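Local coordinates for lectin CEL-IV, C-type (Cucumaria echinata, PDB 3ALU), which binds galactose-containing sugars such as raffinose through a calcium ion, as a tetrameric C-type lectin of a sea cucumber, at residues N25-G37 and D44-S56. Sequence-based numbering, arbitrary orientation.
Sequences NFDNAENACRQFG and DELATGHLASIHS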
ATOM      1  N   ASN A  25     -22.311   4.931  24.092  1.00 15.20           N
ATOM      2  CA  ASN A  25     -23.244   5.947  23.585  1.00 14.92           C
ATOM      3  C   ASN A  25     -22.585   6.764  22.478  1.00 14.53           C
ATOM      4  O   ASN A  25     -21.401   6.579  22.181  1.00 14.47           O
ATOM      5  CB  ASN A  25     -23.860   6.818  24.705  1.00 16.01           C
ATOM      6  CG  ASN A  25     -22.853   7.734  25.410  1.00 15.78           C
ATOM      7  OD1 ASN A  25     -23.078   8.094  26.581  1.00 22.64           O
ATOM      8  ND2 ASN A  25     -21.814   8.145  24.749  1.00 13.86           N
ATOM      9  N   PHE A  26     -23.330   7.642  21.821  1.00 14.21           N
ATOM     10  CA  PHE A  26     -22.773   8.240  20.624  1.00 13.48           C
ATOM     11  C   PHE A  26     -21.509   9.034  20.902  1.00 14.05           C
ATOM     12  O   PHE A  26     -20.514   8.912  20.189  1.00 14.70           O
ATOM     13  CB  PHE A  26     -23.779   9.190  19.955  1.00 13.17           C
ATOM     14  CG  PHE A  26     -23.255   9.783  18.674  1.00 10.66           C
ATOM     15  CD1 PHE A  26     -22.600  11.021  18.654  1.00 12.24           C
ATOM     16  CD2 PHE A  26     -23.422   9.085  17.484  1.00 11.30           C
ATOM     17  CE1 PHE A  26     -22.107  11.552  17.435  1.00 12.85           C
ATOM     18  CE2 PHE A  26     -22.894   9.605  16.279  1.00 10.79           C
ATOM     19  CZ  PHE A  26     -22.282  10.814  16.244  1.00 11.49           C
ATOM     20  N   ASP A  27     -21.546   9.890  21.917  1.00 13.63           N
ATOM     21  CA  ASP A  27     -20.413  10.766  22.187  1.00 16.00           C
ATOM     22  C   ASP A  27     -19.194   9.945  22.621  1.00 14.81           C
ATOM     23  O   ASP A  27     -18.088  10.252  22.223  1.00 15.91           O
ATOM     24  CB  ASP A  27     -20.788  11.759  23.290  1.00 16.89           C
ATOM     25  CG  ASP A  27     -21.654  12.932  22.790  1.00 23.81           C
ATOM     26  OD1 ASP A  27     -21.738  13.180  21.562  1.00 25.71           O
ATOM     27  OD2 ASP A  27     -22.204  13.653  23.673  1.00 28.94           O
ATOM     28  N   ASN A  28     -19.411   8.906  23.415  1.00 15.39           N
ATOM     29  CA  ASN A  28     -18.305   8.043  23.828  1.00 16.08           C
ATOM     30  C   ASN A  28     -17.746   7.182  22.684  1.00 15.83           C
ATOM     31  O   ASN A  28     -16.530   6.914  22.660  1.00 15.93           O
ATOM     32  CB  ASN A  28     -18.702   7.155  25.021  1.00 17.20           C
ATOM     33  CG  ASN A  28     -18.832   7.956  26.322  1.00 18.92           C
ATOM     34  OD1 ASN A  28     -19.543   7.557  27.260  1.00 22.57           O
ATOM     35  ND2 ASN A  28     -18.179   9.118  26.361  1.00 20.15           N
ATOM     36  N   ALA A  29     -18.617   6.784  21.735  1.00 15.23           N
ATOM     37  CA  ALA A  29     -18.157   6.066  20.532  1.00 14.39           C
ATOM     38  C   ALA A  29     -17.313   6.973  19.687  1.00 13.98           C
ATOM     39  O   ALA A  29     -16.197   6.609  19.286  1.00 15.37           O
ATOM     40  CB  ALA A  29     -19.358   5.446  19.710  1.00 12.56           C
ATOM     41  N   GLU A  30     -17.789   8.191  19.420  1.00 12.83           N
ATOM     42  CA  GLU A  30     -16.969   9.156  18.689  1.00 12.72           C
ATOM     43  C   GLU A  30     -15.601   9.379  19.400  1.00 14.60           C
ATOM     44  O   GLU A  30     -14.546   9.354  18.767  1.00 13.74           O
ATOM     45  CB  GLU A  30     -17.742  10.463  18.493  1.00 14.22           C
ATOM     46  CG  GLU A  30     -16.918  11.604  17.891  1.00 13.24           C
ATOM     47  CD  GLU A  30     -16.446  11.410  16.442  1.00 15.72           C
ATOM     48  OE1 GLU A  30     -15.572  12.199  16.063  1.00 16.42           O
ATOM     49  OE2 GLU A  30     -16.950  10.528  15.680  1.00 14.87           O
ATOM     50  N   ASN A  31     -15.625   9.562  20.711  1.00 15.06           N
ATOM     51  CA  ASN A  31     -14.369   9.789  21.426  1.00 15.97           C
ATOM     52  C   ASN A  31     -13.444   8.579  21.357  1.00 15.21           C
ATOM     53  O   ASN A  31     -12.222   8.735  21.281  1.00 16.48           O
ATOM     54  CB  ASN A  31     -14.655  10.139  22.892  1.00 17.03           C
ATOM     55  CG  ASN A  31     -13.426  10.684  23.607  1.00 23.72           C
ATOM     56  OD1 ASN A  31     -12.877  10.038  24.505  1.00 30.16           O
ATOM     57  ND2 ASN A  31     -12.955  11.845  23.162  1.00 27.56           N
ATOM     58  N   ALA A  32     -14.019   7.380  21.330  1.00 14.62           N
ATOM     59  CA  ALA A  32     -13.238   6.137  21.197  1.00 15.19           C
ATOM     60  C   ALA A  32     -12.500   6.175  19.847  1.00 15.38           C
ATOM     61  O   ALA A  32     -11.290   5.883  19.761  1.00 16.93           O
ATOM     62  CB  ALA A  32     -14.144   4.916  21.309  1.00 14.80           C
ATOM     63  N   CYS A  33     -13.215   6.559  18.786  1.00 14.87           N
ATOM     64  CA  CYS A  33     -12.574   6.645  17.475  1.00 15.32           C
ATOM     65  C   CYS A  33     -11.491   7.726  17.416  1.00 15.37           C
ATOM     66  O   CYS A  33     -10.538   7.596  16.644  1.00 15.82           O
ATOM     67  CB  CYS A  33     -13.645   6.893  16.388  1.00 15.63           C
ATOM     68  SG  CYS A  33     -14.897   5.603  16.213  1.00 14.52           S
ATOM     69  N   ARG A  34     -11.649   8.808  18.192  1.00 15.56           N
ATOM     70  CA  ARG A  34     -10.676   9.895  18.222  1.00 16.32           C
ATOM     71  C   ARG A  34      -9.370   9.515  18.904  1.00 16.94           C
ATOM     72  O   ARG A  34      -8.425  10.314  18.865  1.00 18.38           O
ATOM     73  CB  ARG A  34     -11.279  11.116  18.910  1.00 16.41           C
ATOM     74  CG  ARG A  34     -12.341  11.813  18.068  1.00 15.07           C
ATOM     75  CD  ARG A  34     -12.890  13.004  18.823  1.00 22.05           C
ATOM     76  NE  ARG A  34     -13.973  13.601  18.039  1.00 24.62           N
ATOM     77  CZ  ARG A  34     -14.595  14.721  18.366  1.00 30.08           C
ATOM     78  NH1 ARG A  34     -14.232  15.370  19.473  1.00 32.09           N
ATOM     79  NH2 ARG A  34     -15.576  15.189  17.587  1.00 29.81           N
ATOM     80  N   GLN A  35      -9.336   8.340  19.527  1.00 16.88           N
ATOM     81  CA  GLN A  35      -8.094   7.842  20.181  1.00 17.69           C
ATOM     82  C   GLN A  35      -7.091   7.372  19.150  1.00 18.19           C
ATOM     83  O   GLN A  35      -5.888   7.265  19.430  1.00 18.57           O
ATOM     84  CB  GLN A  35      -8.378   6.729  21.197  1.00 18.29           C
ATOM     85  CG  GLN A  35      -9.367   7.116  22.293  1.00 20.80           C
ATOM     86  CD  GLN A  35      -8.997   8.436  22.940  1.00 26.29           C
ATOM     87  OE1 GLN A  35      -7.926   8.554  23.534  1.00 27.45           O
ATOM     88  NE2 GLN A  35      -9.863   9.454  22.797  1.00 26.08           N
ATOM     89  N   PHE A  36      -7.580   7.043  17.958  1.00 18.00           N
ATOM     90  CA  PHE A  36      -6.716   6.752  16.838  1.00 19.03           C
ATOM     91  C   PHE A  36      -6.340   8.054  16.159  1.00 20.86           C
ATOM     92  O   PHE A  36      -7.168   8.962  16.009  1.00 21.65           O
ATOM     93  CB  PHE A  36      -7.399   5.761  15.864  1.00 18.26           C
ATOM     94  CG  PHE A  36      -7.890   4.511  16.565  1.00 17.93           C
ATOM     95  CD1 PHE A  36      -7.001   3.508  16.947  1.00 19.99           C
ATOM     96  CD2 PHE A  36      -9.247   4.357  16.871  1.00 17.94           C
ATOM     97  CE1 PHE A  36      -7.437   2.379  17.618  1.00 18.96           C
ATOM     98  CE2 PHE A  36      -9.702   3.239  17.563  1.00 19.52           C
ATOM     99  CZ  PHE A  36      -8.794   2.223  17.925  1.00 20.04           C
ATOM    100  N   GLY A  37      -5.057   8.189  15.837  1.00 21.18           N
ATOM    101  CA  GLY A  37      -4.577   9.451  15.288  1.00 21.44           C
ATOM    102  C   GLY A  37      -3.740   9.305  14.033  1.00 22.05           C
ATOM    103  O   GLY A  37      -3.366   8.192  13.612  1.00 22.32           O
ATOM    104  N   ASP A  44       3.923  15.699  15.437  1.00 24.54           N
ATOM    105  CA  ASP A  44       2.767  16.588  15.610  1.00 24.46           C
ATOM    106  C   ASP A  44       1.475  15.848  15.239  1.00 23.93           C
ATOM    107  O   ASP A  44       1.404  15.276  14.158  1.00 23.19           O
ATOM    108  CB  ASP A  44       2.903  17.838  14.717  1.00 24.67           C
ATOM    109  CG  ASP A  44       4.166  18.665  15.017  1.00 27.72           C
ATOM    110  OD1 ASP A  44       4.485  18.890  16.198  1.00 30.63           O
ATOM    111  OD2 ASP A  44       4.816  19.125  14.051  1.00 29.31           O
ATOM    112  N   GLU A  45       0.465  15.839  16.114  1.00 24.35           N
ATOM    113  CA  GLU A  45      -0.847  15.252  15.736  1.00 23.48           C
ATOM    114  C   GLU A  45      -1.548  16.134  14.713  1.00 23.08           C
ATOM    115  O   GLU A  45      -1.711  17.341  14.926  1.00 23.15           O
ATOM    116  CB  GLU A  45      -1.777  15.018  16.941  1.00 24.82           C
ATOM    117  CG  GLU A  45      -3.084  14.302  16.503  1.00 27.64           C
ATOM    118  CD  GLU A  45      -3.834  13.643  17.642  1.00 34.12           C
ATOM    119  OE1 GLU A  45      -4.514  14.375  18.392  1.00 34.82           O
ATOM    120  OE2 GLU A  45      -3.734  12.397  17.782  1.00 35.37           O
ATOM    121  N   LEU A  46      -1.953  15.523  13.602  1.00 20.88           N
ATOM    122  CA  LEU A  46      -2.533  16.238  12.489  1.00 21.16           C
ATOM    123  C   LEU A  46      -4.032  16.040  12.417  1.00 20.28           C
ATOM    124  O   LEU A  46      -4.804  16.959  12.028  1.00 21.36           O
ATOM    125  CB  LEU A  46      -1.914  15.744  11.186  1.00 21.03           C
ATOM    126  CG  LEU A  46      -0.411  15.933  11.032  1.00 22.46           C
ATOM    127  CD1 LEU A  46      -0.019  15.486   9.627  1.00 26.06           C
ATOM    128  CD2 LEU A  46      -0.036  17.373  11.324  1.00 23.04           C
ATOM    129  N   ALA A  47      -4.453  14.830  12.757  1.00 20.33           N
ATOM    130  CA  ALA A  47      -5.877  14.458  12.640  1.00 18.57           C
ATOM    131  C   ALA A  47      -6.237  13.315  13.571  1.00 18.07           C
ATOM    132  O   ALA A  47      -5.363  12.650  14.068  1.00 17.03           O
ATOM    133  CB  ALA A  47      -6.200  14.097  11.180  1.00 20.64           C
ATOM    134  N   THR A  48      -7.531  13.108  13.852  1.00 17.01           N
ATOM    135  CA  THR A  48      -7.976  11.905  14.601  1.00 17.53           C
ATOM    136  C   THR A  48      -8.893  11.063  13.758  1.00 16.22           C
ATOM    137  O   THR A  48      -9.449  11.539  12.752  1.00 16.53           O
ATOM    138  CB  THR A  48      -8.734  12.269  15.778  1.00 17.57           C
ATOM    139  OG1 THR A  48      -9.814  13.048  15.528  1.00 15.67           O
ATOM    140  CG2 THR A  48      -7.887  12.816  16.755  1.00 25.13           C
ATOM    141  N   GLY A  49      -9.061   9.828  14.179  1.00 14.35           N
ATOM    142  CA  GLY A  49     -10.154   8.999  13.656  1.00 13.62           C
ATOM    143  C   GLY A  49     -11.500   9.566  14.107  1.00 13.50           C
ATOM    144  O   GLY A  49     -11.582  10.508  14.926  1.00 13.19           O
ATOM    145  N   HIS A  50     -12.549   8.988  13.545  1.00 12.65           N
ATOM    146  CA  HIS A  50     -13.939   9.440  13.761  1.00 12.69           C
ATOM    147  C   HIS A  50     -14.824   8.243  13.523  1.00 11.70           C
ATOM    148  O   HIS A  50     -14.427   7.233  12.925  1.00 12.04           O
ATOM    149  CB  HIS A  50     -14.359  10.535  12.744  1.00 13.00           C
ATOM    150  CG  HIS A  50     -13.615  11.811  12.929  1.00 13.65           C
ATOM    151  ND1 HIS A  50     -13.861  12.667  13.977  1.00 15.87           N
ATOM    152  CD2 HIS A  50     -12.542  12.308  12.271  1.00 16.00           C
ATOM    153  CE1 HIS A  50     -12.990  13.666  13.940  1.00 16.98           C
ATOM    154  NE2 HIS A  50     -12.179  13.472  12.914  1.00 18.57           N
ATOM    155  N   LEU A  51     -16.048   8.334  14.023  1.00 11.55           N
ATOM    156  CA  LEU A  51     -17.039   7.371  13.578  1.00 10.57           C
ATOM    157  C   LEU A  51     -17.104   7.487  12.052  1.00 11.89           C
ATOM    158  O   LEU A  51     -16.869   8.560  11.485  1.00 12.18           O
ATOM    159  CB  LEU A  51     -18.386   7.673  14.189  1.00 11.34           C
ATOM    160  CG  LEU A  51     -18.552   7.278  15.647  1.00 10.10           C
ATOM    161  CD1 LEU A  51     -19.779   7.979  16.244  1.00 12.56           C
ATOM    162  CD2 LEU A  51     -18.698   5.784  15.752  1.00 11.25           C
ATOM    163  N   ALA A  52     -17.440   6.371  11.382  1.00 10.23           N
ATOM    164  CA  ALA A  52     -17.368   6.293   9.938  1.00 10.49           C
ATOM    165  C   ALA A  52     -18.349   7.255   9.272  1.00 11.30           C
ATOM    166  O   ALA A  52     -19.472   7.362   9.724  1.00 11.18           O
ATOM    167  CB  ALA A  52     -17.682   4.873   9.489  1.00 12.47           C
ATOM    168  N   SER A  53     -17.913   7.890   8.198  1.00 11.06           N
ATOM    169  CA  SER A  53     -18.860   8.616   7.309  1.00 11.82           C
ATOM    170  C   SER A  53     -19.047   7.788   6.039  1.00 12.35           C
ATOM    171  O   SER A  53     -18.234   6.917   5.800  1.00 14.49           O
ATOM    172  CB  SER A  53     -18.348   9.985   6.986  1.00 12.12           C
ATOM    173  OG  SER A  53     -17.109  10.012   6.257  1.00 12.40           O
ATOM    174  N   ILE A  54     -20.110   8.063   5.252  1.00 12.70           N
ATOM    175  CA  ILE A  54     -20.490   7.161   4.140  1.00 12.40           C
ATOM    176  C   ILE A  54     -20.891   8.061   2.991  1.00 13.00           C
ATOM    177  O   ILE A  54     -21.724   8.972   3.199  1.00 12.77           O
ATOM    178  CB  ILE A  54     -21.651   6.225   4.548  1.00 11.69           C
ATOM    179  CG1 ILE A  54     -21.275   5.419   5.829  1.00 12.56           C
ATOM    180  CG2 ILE A  54     -22.064   5.302   3.373  1.00 10.80           C
ATOM    181  CD1 ILE A  54     -22.416   4.572   6.437  1.00 11.69           C
ATOM    182  N   HIS A  55     -20.315   7.825   1.800  1.00 12.63           N
ATOM    183  CA  HIS A  55     -20.450   8.820   0.706  1.00 13.66           C
ATOM    184  C   HIS A  55     -20.936   8.268  -0.608  1.00 14.40           C
ATOM    185  O   HIS A  55     -20.996   8.995  -1.615  1.00 14.83           O
ATOM    186  CB  HIS A  55     -19.141   9.547   0.538  1.00 14.20           C
ATOM    187  CG  HIS A  55     -18.827  10.357   1.733  1.00 14.49           C
ATOM    188  ND1 HIS A  55     -17.962   9.926   2.725  1.00 19.26           N
ATOM    189  CD2 HIS A  55     -19.385  11.497   2.176  1.00 10.86           C
ATOM    190  CE1 HIS A  55     -17.943  10.825   3.694  1.00 14.00           C
ATOM    191  NE2 HIS A  55     -18.804  11.782   3.392  1.00 18.85           N
ATOM    192  N   SER A  56     -21.316   7.000  -0.595  1.00 13.09           N
ATOM    193  CA  SER A  56     -21.818   6.348  -1.816  1.00 14.14           C
ATOM    194  C   SER A  56     -22.555   5.062  -1.498  1.00 13.84           C
ATOM    195  O   SER A  56     -22.387   4.477  -0.408  1.00 14.15           O
ATOM    196  CB  SER A  56     -20.669   6.049  -2.817  1.00 15.10           C
ATOM    197  OG  SER A  56     -19.900   4.922  -2.381  1.00 16.12           O
TER
HETATM  198  O   HOH W   1      -5.463  10.503  18.766  1.00 26.40           O
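E30 of helix 26-33 grips the strand 45-51 with both carboxylate oxygens. E30 OE1 accepts from H50 ND1 at 2.7 Å, a nearly straight bond that uses the syn lone pair and lies close to the plane of the imidazole; carboxylate and ring are within 18° of coplanar. E30 OE2 takes the backbone N of L51 at 2.9 Å, from well out of the carboxylate plane, and also accepts from the hydroxyl of T99. A bend at chi2 (67°) turns the glutamate's end down to the strand. On the anti side of E30 OE1 stands R34 NE, four residues further on, in a salt bridge of 2.9 Å. A buried carboxylate with this many donors is probably held as the anion, and the long arginine suits a site where its end can reach E30 from the outer surface.

The apolar part centres on L51, whose two methyls meet different residues of the helix. L51 CD1 lies over one face of the F26 ring, 4.0 Å from its centroid, in a CH-pi contact, while CD2 rests against A29 CB and C33 SG. The small A29 is consistent with a close approach of helix and leucine. This is the first helix of the C-type lectin fold packed on a core strand, and C33 ties it to C147 through a disulfide.

Backbone contacts follow where the chain leaves the helix through a type I turn, C33 to F36, and enters the hairpin of strands 36-40 and 45-51. G49 N donates to F36 O at 2.8 Å, and G37 pairs with T48 as an antiparallel non-hydrogen-bonded pair. G49 lies where a CB would strike C33 O. T48 CG2 packs on R34 O.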